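Local atomic coordinates of exopolygalacturonate lyase (Vibrio vulnificus, PDB entry 5A29), a protein that probably cleaves pectic polysaccharides such as polygalacturonate by beta-elimination, as a manganese-binding lyase of polysaccharide lyase family 2. Residues A[48-54]-A[138-142]; A[222-226]-A[319-325]; A[454-460]-A[482-488]. All blocks are in the same frame, centred on the assembly; numbering follows the deposited sequence.

Interaction 1 of 3, residues A[48-54]-A[138-142]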
loop_
_atom_site.group_PDB
_atom_site.type_symbol
_atom_site.label_atom_id
_atom_site.label_comp_id
_atom_site.label_asym_id
_atom_site.label_seq_id
_atom_site.Cartn_x
_atom_site.Cartn_y
_atom_site.Cartn_z
ATOM N N ARG A 48 3.693 -24.084 -7.890
ATOM C CA ARG A 48 4.968 -24.451 -8.567
ATOM C C ARG A 48 4.654 -24.985 -9.981
ATOM O O ARG A 48 3.637 -25.672 -10.170
ATOM C CB ARG A 48 5.788 -25.480 -7.765
ATOM C CG ARG A 48 6.954 -24.896 -6.960
ATOM C CD ARG A 48 6.458 -23.742 -6.073
ATOM N NE ARG A 48 7.565 -23.036 -5.417
ATOM C CZ ARG A 48 8.025 -23.337 -4.221
ATOM N NH1 ARG A 48 7.490 -24.333 -3.508
ATOM N NH2 ARG A 48 9.036 -22.668 -3.721
ATOM N N SER A 49 5.480 -24.617 -10.975
ATOM C CA SER A 49 5.208 -24.986 -12.378
ATOM C C SER A 49 5.505 -26.503 -12.504
ATOM O O SER A 49 6.456 -26.967 -11.916
ATOM C CB SER A 49 6.145 -24.250 -13.323
ATOM O OG SER A 49 5.951 -24.742 -14.645
ATOM N N GLN A 50 4.661 -27.247 -13.217
ATOM C CA GLN A 50 4.987 -28.659 -13.539
ATOM C C GLN A 50 5.839 -28.730 -14.811
ATOM O O GLN A 50 6.421 -29.785 -15.101
ATOM C CB GLN A 50 3.693 -29.436 -13.760
ATOM C CG GLN A 50 2.788 -29.471 -12.531
ATOM C CD GLN A 50 1.664 -30.507 -12.646
ATOM O OE1 GLN A 50 0.894 -30.547 -13.617
ATOM N NE2 GLN A 50 1.568 -31.343 -11.646
ATOM N N ILE A 51 5.898 -27.617 -15.570
ATOM C CA ILE A 51 6.595 -27.556 -16.851
ATOM C C ILE A 51 8.069 -27.427 -16.574
ATOM O O ILE A 51 8.873 -28.115 -17.172
ATOM C CB ILE A 51 6.123 -26.378 -17.753
ATOM C CG1 ILE A 51 4.602 -26.325 -17.931
ATOM C CG2 ILE A 51 6.893 -26.321 -19.085
ATOM C CD1 ILE A 51 3.956 -27.502 -18.603
ATOM N N LYS A 52 8.437 -26.558 -15.641
ATOM C CA LYS A 52 9.845 -26.405 -15.230
ATOM C C LYS A 52 9.901 -26.076 -13.761
ATOM O O LYS A 52 9.461 -25.013 -13.337
ATOM C CB LYS A 52 10.522 -25.277 -16.014
ATOM C CG LYS A 52 11.863 -24.890 -15.436
ATOM C CD LYS A 52 12.907 -24.638 -16.493
ATOM C CE LYS A 52 14.250 -25.088 -15.936
ATOM N NZ LYS A 52 15.323 -25.098 -16.967
ATOM N N THR A 53 10.452 -26.953 -12.948
ATOM C CA THR A 53 10.203 -26.741 -11.528
ATOM C C THR A 53 11.403 -26.007 -10.972
ATOM O O THR A 53 12.535 -26.355 -11.286
ATOM C CB THR A 53 9.892 -28.054 -10.790
ATOM O OG1 THR A 53 10.725 -29.076 -11.355
ATOM C CG2 THR A 53 8.387 -28.450 -10.938
ATOM N N THR A 54 11.139 -24.912 -10.260
ATOM C CA THR A 54 12.193 -24.038 -9.682
ATOM C C THR A 54 11.563 -23.590 -8.342
ATOM O O THR A 54 10.396 -23.869 -8.095
ATOM C CB THR A 54 12.474 -22.730 -10.518
ATOM O OG1 THR A 54 11.286 -21.902 -10.579
ATOM C CG2 THR A 54 12.879 -23.016 -11.980
ATOM N N LEU A 138 6.568 -18.201 -15.376
ATOM C CA LEU A 138 6.875 -19.268 -14.375
ATOM C C LEU A 138 7.354 -20.609 -15.059
ATOM O O LEU A 138 8.177 -21.380 -14.506
ATOM C CB LEU A 138 5.601 -19.568 -13.519
ATOM C CG LEU A 138 5.803 -20.524 -12.325
ATOM C CD1 LEU A 138 6.572 -19.925 -11.160
ATOM C CD2 LEU A 138 4.439 -20.995 -11.802
ATOM N N ASP A 139 6.855 -20.833 -16.264
ATOM C CA ASP A 139 7.142 -22.080 -17.014
ATOM C C ASP A 139 8.407 -21.992 -17.861
ATOM O O ASP A 139 9.045 -23.003 -18.090
ATOM C CB ASP A 139 5.993 -22.399 -17.938
ATOM C CG ASP A 139 4.708 -22.611 -17.203
ATOM O OD1 ASP A 139 4.734 -23.112 -16.056
ATOM O OD2 ASP A 139 3.650 -22.242 -17.747
ATOM N N THR A 140 8.745 -20.814 -18.374
ATOM C CA THR A 140 9.924 -20.726 -19.275
ATOM C C THR A 140 11.079 -19.962 -18.663
ATOM O O THR A 140 12.207 -20.093 -19.112
ATOM C CB THR A 140 9.598 -20.113 -20.648
ATOM O OG1 THR A 140 9.152 -18.771 -20.477
ATOM C CG2 THR A 140 8.548 -20.894 -21.403
ATOM N N LEU A 141 10.821 -19.217 -17.583
ATOM C CA LEU A 141 11.823 -18.328 -16.932
ATOM C C LEU A 141 12.257 -17.135 -17.798
ATOM O O LEU A 141 13.149 -16.404 -17.423
ATOM C CB LEU A 141 13.042 -19.057 -16.383
ATOM C CG LEU A 141 12.754 -20.338 -15.601
ATOM C CD1 LEU A 141 14.094 -20.893 -15.183
ATOM C CD2 LEU A 141 11.855 -20.099 -14.378
ATOM N N GLU A 142 11.580 -16.912 -18.915
ATOM C CA GLU A 142 11.806 -15.714 -19.724
ATOM C C GLU A 142 11.171 -14.517 -18.995
ATOM O O GLU A 142 10.156 -14.691 -18.286
ATOM C CB GLU A 142 11.116 -15.907 -21.065
ATOM C CG GLU A 142 11.798 -16.972 -21.933
ATOM C CD GLU A 142 10.879 -17.496 -23.023
ATOM O OE1 GLU A 142 9.639 -17.642 -22.787
ATOM O OE2 GLU A 142 11.400 -17.770 -24.125
HETATM O O HOH W 1 9.382 -22.407 -12.285
#

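Interaction 2 of 3, residues A[222-226]-A[319-325]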
loop_
_atom_site.group_PDB
_atom_site.type_symbol
_atom_site.label_atom_id
_atom_site.label_comp_id
_atom_site.label_asym_id
_atom_site.label_seq_id
_atom_site.Cartn_x
_atom_site.Cartn_y
_atom_site.Cartn_z
ATOM N N LEU A 222 1.247 29.180 -0.564
ATOM C CA LEU A 222 0.234 28.050 -0.386
ATOM C C LEU A 222 -1.197 28.600 -0.252
ATOM O O LEU A 222 -1.395 29.605 0.452
ATOM C CB LEU A 222 0.648 27.242 0.862
ATOM C CG LEU A 222 1.980 26.504 0.753
ATOM C CD1 LEU A 222 2.267 25.929 2.146
ATOM C CD2 LEU A 222 1.828 25.337 -0.250
ATOM N N PRO A 223 -2.228 27.993 -0.891
ATOM C CA PRO A 223 -2.253 26.595 -1.324
ATOM C C PRO A 223 -1.714 26.393 -2.734
ATOM O O PRO A 223 -1.760 25.253 -3.258
ATOM C CB PRO A 223 -3.770 26.244 -1.244
ATOM C CG PRO A 223 -4.463 27.547 -1.484
ATOM C CD PRO A 223 -3.589 28.563 -0.743
ATOM N N ILE A 224 -1.248 27.473 -3.388
ATOM C CA ILE A 224 -0.558 27.289 -4.660
ATOM C C ILE A 224 0.824 26.684 -4.406
ATOM O O ILE A 224 1.528 27.101 -3.518
ATOM C CB ILE A 224 -0.373 28.656 -5.417
ATOM C CG1 ILE A 224 -1.699 29.406 -5.522
ATOM C CG2 ILE A 224 0.424 28.462 -6.711
ATOM C CD1 ILE A 224 -2.626 28.819 -6.530
ATOM N N MET A 225 1.230 25.705 -5.191
ATOM C CA MET A 225 2.523 25.050 -4.947
ATOM C C MET A 225 3.434 25.365 -6.110
ATOM O O MET A 225 2.948 25.779 -7.202
ATOM C CB MET A 225 2.301 23.523 -4.872
ATOM C CG MET A 225 1.408 23.213 -3.669
ATOM S SD MET A 225 1.224 21.427 -3.415
ATOM C CE MET A 225 -0.092 21.522 -2.198
ATOM N N PRO A 226 4.742 25.142 -5.925
ATOM C CA PRO A 226 5.734 25.326 -7.027
ATOM C C PRO A 226 5.361 24.530 -8.268
ATOM O O PRO A 226 4.880 23.398 -8.151
ATOM C CB PRO A 226 7.035 24.733 -6.441
ATOM C CG PRO A 226 6.829 24.670 -4.951
ATOM C CD PRO A 226 5.330 24.520 -4.710
ATOM N N ASN A 319 -7.835 29.306 -6.089
ATOM C CA ASN A 319 -6.478 28.895 -5.853
ATOM C C ASN A 319 -6.386 27.556 -5.073
ATOM O O ASN A 319 -5.342 26.934 -5.150
ATOM C CB ASN A 319 -5.797 29.950 -4.961
ATOM C CG ASN A 319 -5.509 31.250 -5.713
ATOM O OD1 ASN A 319 -5.662 31.330 -6.932
ATOM N ND2 ASN A 319 -5.011 32.221 -5.000
ATOM N N ILE A 320 -7.431 27.194 -4.291
ATOM C CA ILE A 320 -7.374 25.844 -3.586
ATOM C C ILE A 320 -7.291 24.708 -4.637
ATOM O O ILE A 320 -6.770 23.619 -4.342
ATOM C CB ILE A 320 -8.500 25.672 -2.547
ATOM C CG1 ILE A 320 -8.216 24.458 -1.594
ATOM C CG2 ILE A 320 -9.864 25.474 -3.239
ATOM C CD1 ILE A 320 -6.932 24.608 -0.755
ATOM N N ALA A 321 -7.809 24.942 -5.869
ATOM C CA ALA A 321 -7.895 23.852 -6.853
ATOM C C ALA A 321 -6.534 23.622 -7.496
ATOM O O ALA A 321 -6.295 24.052 -8.643
ATOM C CB ALA A 321 -8.972 24.138 -7.954
ATOM N N ARG A 322 -5.647 22.903 -6.786
ATOM C CA ARG A 322 -4.399 22.432 -7.332
ATOM C C ARG A 322 -4.305 20.981 -6.869
ATOM O O ARG A 322 -4.851 20.640 -5.815
ATOM C CB ARG A 322 -3.185 23.239 -6.771
ATOM C CG ARG A 322 -3.192 24.744 -7.220
ATOM C CD ARG A 322 -3.085 24.883 -8.754
ATOM N NE ARG A 322 -3.036 26.312 -9.146
ATOM C CZ ARG A 322 -4.065 27.162 -9.212
ATOM N NH1 ARG A 322 -5.342 26.789 -9.031
ATOM N NH2 ARG A 322 -3.808 28.452 -9.513
ATOM N N GLU A 323 -3.545 20.193 -7.579
ATOM C CA GLU A 323 -3.613 18.695 -7.384
ATOM C C GLU A 323 -3.306 18.241 -5.963
ATOM O O GLU A 323 -3.919 17.254 -5.456
ATOM C CB GLU A 323 -2.694 17.982 -8.368
ATOM C CG GLU A 323 -3.231 18.129 -9.808
ATOM C CD GLU A 323 -2.302 17.536 -10.848
ATOM O OE1 GLU A 323 -1.658 16.446 -10.612
ATOM O OE2 GLU A 323 -2.238 18.091 -11.968
ATOM N N GLY A 324 -2.311 18.891 -5.337
ATOM C CA GLY A 324 -1.940 18.463 -3.953
ATOM C C GLY A 324 -3.016 18.715 -2.942
ATOM O O GLY A 324 -3.054 18.052 -1.902
ATOM N N ASN A 325 -3.925 19.651 -3.210
ATOM C CA ASN A 325 -4.982 19.962 -2.269
ATOM C C ASN A 325 -6.239 19.110 -2.431
ATOM O O ASN A 325 -7.134 19.204 -1.575
ATOM C CB ASN A 325 -5.396 21.440 -2.350
ATOM C CG ASN A 325 -4.193 22.357 -2.110
ATOM O OD1 ASN A 325 -3.533 22.244 -1.068
ATOM N ND2 ASN A 325 -3.893 23.221 -3.072
#

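Interaction 3 of 3, residues A[454-460]-A[482-488]. With EDO (1,2-ethanediol), chain P.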
loop_
_atom_site.group_PDB
_atom_site.type_symbol
_atom_site.label_atom_id
_atom_site.label_comp_id
_atom_site.label_asym_id
_atom_site.label_seq_id
_atom_site.Cartn_x
_atom_site.Cartn_y
_atom_site.Cartn_z
ATOM N N ALA A 454 -10.860 2.185 30.274
ATOM C CA ALA A 454 -12.184 1.554 30.402
ATOM C C ALA A 454 -12.098 0.053 30.087
ATOM O O ALA A 454 -11.202 -0.404 29.411
ATOM C CB ALA A 454 -13.211 2.210 29.489
ATOM N N LYS A 455 -13.018 -0.727 30.609
ATOM C CA LYS A 455 -13.135 -2.095 30.134
ATOM C C LYS A 455 -14.196 -2.001 28.991
ATOM O O LYS A 455 -15.271 -1.464 29.206
ATOM C CB LYS A 455 -13.610 -2.967 31.285
ATOM C CG LYS A 455 -13.603 -4.443 31.003
ATOM C CD LYS A 455 -14.331 -5.191 32.104
ATOM C CE LYS A 455 -15.798 -5.316 31.735
ATOM N NZ LYS A 455 -16.393 -6.385 32.577
ATOM N N PRO A 456 -13.869 -2.481 27.778
ATOM C CA PRO A 456 -14.777 -2.246 26.633
ATOM C C PRO A 456 -15.997 -3.168 26.749
ATOM O O PRO A 456 -15.929 -4.102 27.531
ATOM C CB PRO A 456 -13.932 -2.656 25.442
ATOM C CG PRO A 456 -12.946 -3.686 26.000
ATOM C CD PRO A 456 -12.637 -3.174 27.382
ATOM N N THR A 457 -17.088 -2.855 26.048
ATOM C CA THR A 457 -18.260 -3.734 25.880
ATOM C C THR A 457 -18.362 -4.036 24.373
ATOM O O THR A 457 -18.909 -3.243 23.605
ATOM C CB THR A 457 -19.548 -3.029 26.384
ATOM O OG1 THR A 457 -19.378 -2.758 27.785
ATOM C CG2 THR A 457 -20.766 -3.940 26.242
ATOM N N LEU A 458 -17.748 -5.126 23.945
ATOM C CA LEU A 458 -17.566 -5.387 22.504
ATOM C C LEU A 458 -18.602 -6.395 21.984
ATOM O O LEU A 458 -19.112 -7.250 22.732
ATOM C CB LEU A 458 -16.180 -5.938 22.236
ATOM C CG LEU A 458 -15.071 -5.021 22.740
ATOM C CD1 LEU A 458 -13.712 -5.698 22.620
ATOM C CD2 LEU A 458 -15.159 -3.712 21.971
ATOM N N ASN A 459 -18.867 -6.315 20.691
ATOM C CA ASN A 459 -19.864 -7.159 20.001
ATOM C C ASN A 459 -19.197 -8.473 19.595
ATOM O O ASN A 459 -18.453 -8.534 18.606
ATOM C CB ASN A 459 -20.321 -6.416 18.744
ATOM C CG ASN A 459 -21.418 -7.148 17.967
ATOM O OD1 ASN A 459 -21.861 -8.265 18.318
ATOM N ND2 ASN A 459 -21.789 -6.556 16.855
ATOM N N MET A 460 -19.468 -9.554 20.329
ATOM C CA MET A 460 -18.846 -10.849 20.019
ATOM C C MET A 460 -19.595 -11.616 18.912
ATOM O O MET A 460 -19.174 -12.703 18.542
ATOM C CB MET A 460 -18.802 -11.747 21.271
ATOM C CG MET A 460 -18.182 -11.080 22.462
ATOM S SD MET A 460 -16.447 -10.677 22.077
ATOM C CE MET A 460 -16.020 -9.648 23.523
ATOM N N GLN A 482 -6.587 -5.110 27.809
ATOM C CA GLN A 482 -7.856 -5.674 28.177
ATOM C C GLN A 482 -8.133 -6.974 27.402
ATOM O O GLN A 482 -8.207 -6.949 26.191
ATOM C CB GLN A 482 -9.007 -4.690 27.949
ATOM C CG GLN A 482 -8.906 -3.439 28.853
ATOM C CD GLN A 482 -9.101 -3.789 30.323
ATOM O OE1 GLN A 482 -8.544 -3.129 31.169
ATOM N NE2 GLN A 482 -9.883 -4.851 30.624
ATOM N N PRO A 483 -8.192 -8.109 28.107
ATOM C CA PRO A 483 -8.443 -9.391 27.418
ATOM C C PRO A 483 -9.754 -9.457 26.645
ATOM O O PRO A 483 -9.890 -10.292 25.757
ATOM C CB PRO A 483 -8.431 -10.433 28.583
ATOM C CG PRO A 483 -8.904 -9.637 29.779
ATOM C CD PRO A 483 -8.256 -8.257 29.590
ATOM N N GLU A 484 -10.737 -8.651 26.963
ATOM C CA GLU A 484 -11.877 -8.536 26.085
ATOM C C GLU A 484 -11.525 -8.352 24.583
ATOM O O GLU A 484 -12.272 -8.857 23.731
ATOM C CB GLU A 484 -12.784 -7.382 26.470
ATOM C CG GLU A 484 -13.460 -7.542 27.846
ATOM C CD GLU A 484 -12.578 -7.144 29.056
ATOM O OE1 GLU A 484 -11.363 -6.806 28.942
ATOM O OE2 GLU A 484 -13.138 -7.187 30.175
ATOM N N TYR A 485 -10.455 -7.613 24.252
ATOM C CA TYR A 485 -10.116 -7.410 22.837
ATOM C C TYR A 485 -9.658 -8.727 22.217
ATOM O O TYR A 485 -9.788 -8.938 21.005
ATOM C CB TYR A 485 -8.970 -6.395 22.678
ATOM C CG TYR A 485 -9.540 -4.997 22.883
ATOM C CD1 TYR A 485 -10.399 -4.439 21.942
ATOM C CD2 TYR A 485 -9.227 -4.269 24.044
ATOM C CE1 TYR A 485 -10.989 -3.198 22.140
ATOM C CE2 TYR A 485 -9.764 -3.023 24.263
ATOM C CZ TYR A 485 -10.630 -2.485 23.279
ATOM O OH TYR A 485 -11.180 -1.266 23.484
ATOM N N LEU A 486 -9.069 -9.598 23.024
ATOM C CA LEU A 486 -8.634 -10.902 22.467
ATOM C C LEU A 486 -9.819 -11.838 22.286
ATOM O O LEU A 486 -9.796 -12.656 21.372
ATOM C CB LEU A 486 -7.630 -11.582 23.399
ATOM C CG LEU A 486 -6.302 -10.834 23.486
ATOM C CD1 LEU A 486 -5.334 -11.696 24.296
ATOM C CD2 LEU A 486 -5.755 -10.569 22.105
ATOM N N GLU A 487 -10.776 -11.795 23.199
ATOM C CA GLU A 487 -12.063 -12.517 22.994
ATOM C C GLU A 487 -12.735 -12.105 21.681
ATOM O O GLU A 487 -13.182 -12.923 20.862
ATOM C CB GLU A 487 -13.040 -12.236 24.138
ATOM C CG GLU A 487 -14.328 -13.051 24.029
ATOM C CD GLU A 487 -15.243 -12.981 25.265
ATOM O OE1 GLU A 487 -14.902 -12.289 26.258
ATOM O OE2 GLU A 487 -16.354 -13.571 25.214
ATOM N N PHE A 488 -12.829 -10.779 21.516
ATOM C CA PHE A 488 -13.390 -10.181 20.304
ATOM C C PHE A 488 -12.622 -10.597 19.046
ATOM O O PHE A 488 -13.241 -10.993 18.034
ATOM C CB PHE A 488 -13.391 -8.644 20.467
ATOM C CG PHE A 488 -13.860 -7.895 19.229
ATOM C CD1 PHE A 488 -15.199 -7.765 18.972
ATOM C CD2 PHE A 488 -12.905 -7.250 18.397
ATOM C CE1 PHE A 488 -15.666 -7.026 17.876
ATOM C CE2 PHE A 488 -13.344 -6.527 17.271
ATOM C CZ PHE A 488 -14.717 -6.407 17.013
HETATM C C1 EDO P . -18.448 0.294 27.435
HETATM O O1 EDO P . -17.501 -0.402 28.265
HETATM C C2 EDO P . -18.765 1.690 27.968
HETATM O O2 EDO P . -17.958 1.941 29.124
HETATM O O HOH W 2 -16.147 -10.469 17.461
#

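Interaction 1 of 3, residues A[48-54]-A[138-142]
Ser49 meets Asp139 through a very short hydrogen bond, OG donating to OD1 at 2.5 Å, a separation too short to be trusted to the decimal, and this pair joins the loop after helix 27-46 to the turn between strands 135-137 and 143-144 of the antiparallel sheet. With OG anti to the backbone N (chi1 174°), the hydroxyl also lies where the chain folds back over it: Ile51 N and Lys52 N both donate to OG, the second nearly straight at 168°, which makes an ST turn and an ST motif. The methylene of the same serine rests against Leu138, its CB 3.9 Å from Leu138 CG. Ile51 lies obliquely against the aspartate, CG1 being 3.7 Å from Asp139 OD1. Lys52 then lays CB on the backbone of the turn, 3.4 Å from Asp139 O, while its bent chain passes at about a right angle to Leu141. A water 2.7 Å from Leu138 O also hydrogen-bonds Lys52 O and Thr54 OG1, with more acceptors around it than it has protons; Leu56 N further engages that hydroxyl. Thr54 CG2 and Leu141 CD2 meet tip to tip at 3.9 Å, beside Tyr116 of helix 105-120. Ser49 OG is thus held by both its own loop and the carboxylate, whose OD2 is taken by Thr80 of strand 78-82, tying loop to sheet.

Interaction 2 of 3, residues A[222-226]-A[319-325]
Pro223 and Asn325 form the tight polar side of this loop-to-loop contact. Asn325 ND2 donates to Pro223 O at 3.0 Å, nearly straight at 163°; the oxygen lies in the amide plane, whereas the donor is tilted from the carbonyl plane. The same nitrogen gives a more bent bond to Ile320 O, so one amide bridges the two loops. Arg322 N shares Ile320 O, from the same face of its plane. Next to it the proline ring, which follows a cis peptide bond, packs CB on Ile320 CD1 at 3.6 Å. Met225 reaches in from the other direction and sets CE 4.0 Å from Gly324 CA and 3.7 Å from Asn325 OD1, an oxygen also bonded by Ser383.

The outer side is more exposed. Ile224 directs CD1 over one face of the Arg322 guanidinium, offset toward its rim, with one close point 3.2 Å from NH2; the fit is looser at Asn319, whose CB stands 3.7 Å from the same Ile224 CD1. Arg322 NH1 bonds the carbonyl O of Ala321, the residue at the centre of an inverse gamma turn, which helps fix the guanidinium.

The contact sets the loop leading into strand 227-228 against the link between helices 308-317 and 331-349; Arg322 touches Ala310 of the first helix and Ser287 of strand 287-288.

Interaction 3 of 3, residues A[454-460]-A[482-488]
Leu458, on strand 457-458 of a two-stranded antiparallel sheet, packs against the first turn of helix 484-500, a strand-on-helix contact. Its CB lies 3.9 Å from Phe488 CD1. CG is placed anti to the carbonyl carbon (chi1 -57°), and beyond it CD1 enters the groove between two aromatic residues, 3.6 Å from Tyr485 CD1 and 3.7 Å from Phe488 CB; the same methyl also touches Glu484 O.

On one flank Pro456 covers a face of the Tyr485 ring in a CH-pi contact, CG standing 4.1 Å from the ring centroid and 29° off the normal. Lys455 runs across Glu484 at about a right angle, its aliphatic chain against the carboxylate. Gln482 NE2 steadies that carboxylate by donating to OE1 from the syn side, the oxygen lying in the amide plane though the donor is tilted out of the carboxylate plane. O1 of an ethanediol, probably from the crystallisation liquor, donates to Thr457 OG1.

On the other flank Met460, bent at chi2 (-62°), sets SD at the edge of the Phe488 ring and 3.6 Å from Phe488 CA, SD and CE crossing the Glu487 side chain at about a right angle, at CG. Phe488 also meets the ring of Trp445. Asn459 O lies near the plane of the Phe488 ring, 3.3 Å from CE1, and accepts a hydrogen bond from a water that also donates to Phe488 O.

In the fold
The many helices are consistent with the alpha/alpha barrel of polysaccharide lyase family 2, and all three contacts are peripheral loop or strand attachments, in series along the chain, with centres about 44 to 50 Å apart. Interactions 1 and 2, on opposite sides of the chain's centre, join segments 84 and 93 residues apart; interaction 3, at 22, is local. Interaction 1 sets the loop after helix 27-46 on the turn between the last two strands of the four-stranded sheet, beside helix 105-120. Interactions 1 and 3 lie away from the manganese and tartrate sites, whereas Gly324 of interaction 2 is about 9 Å from a bound tartrate, next to Glu323, which pairs with the pocket residue Arg308.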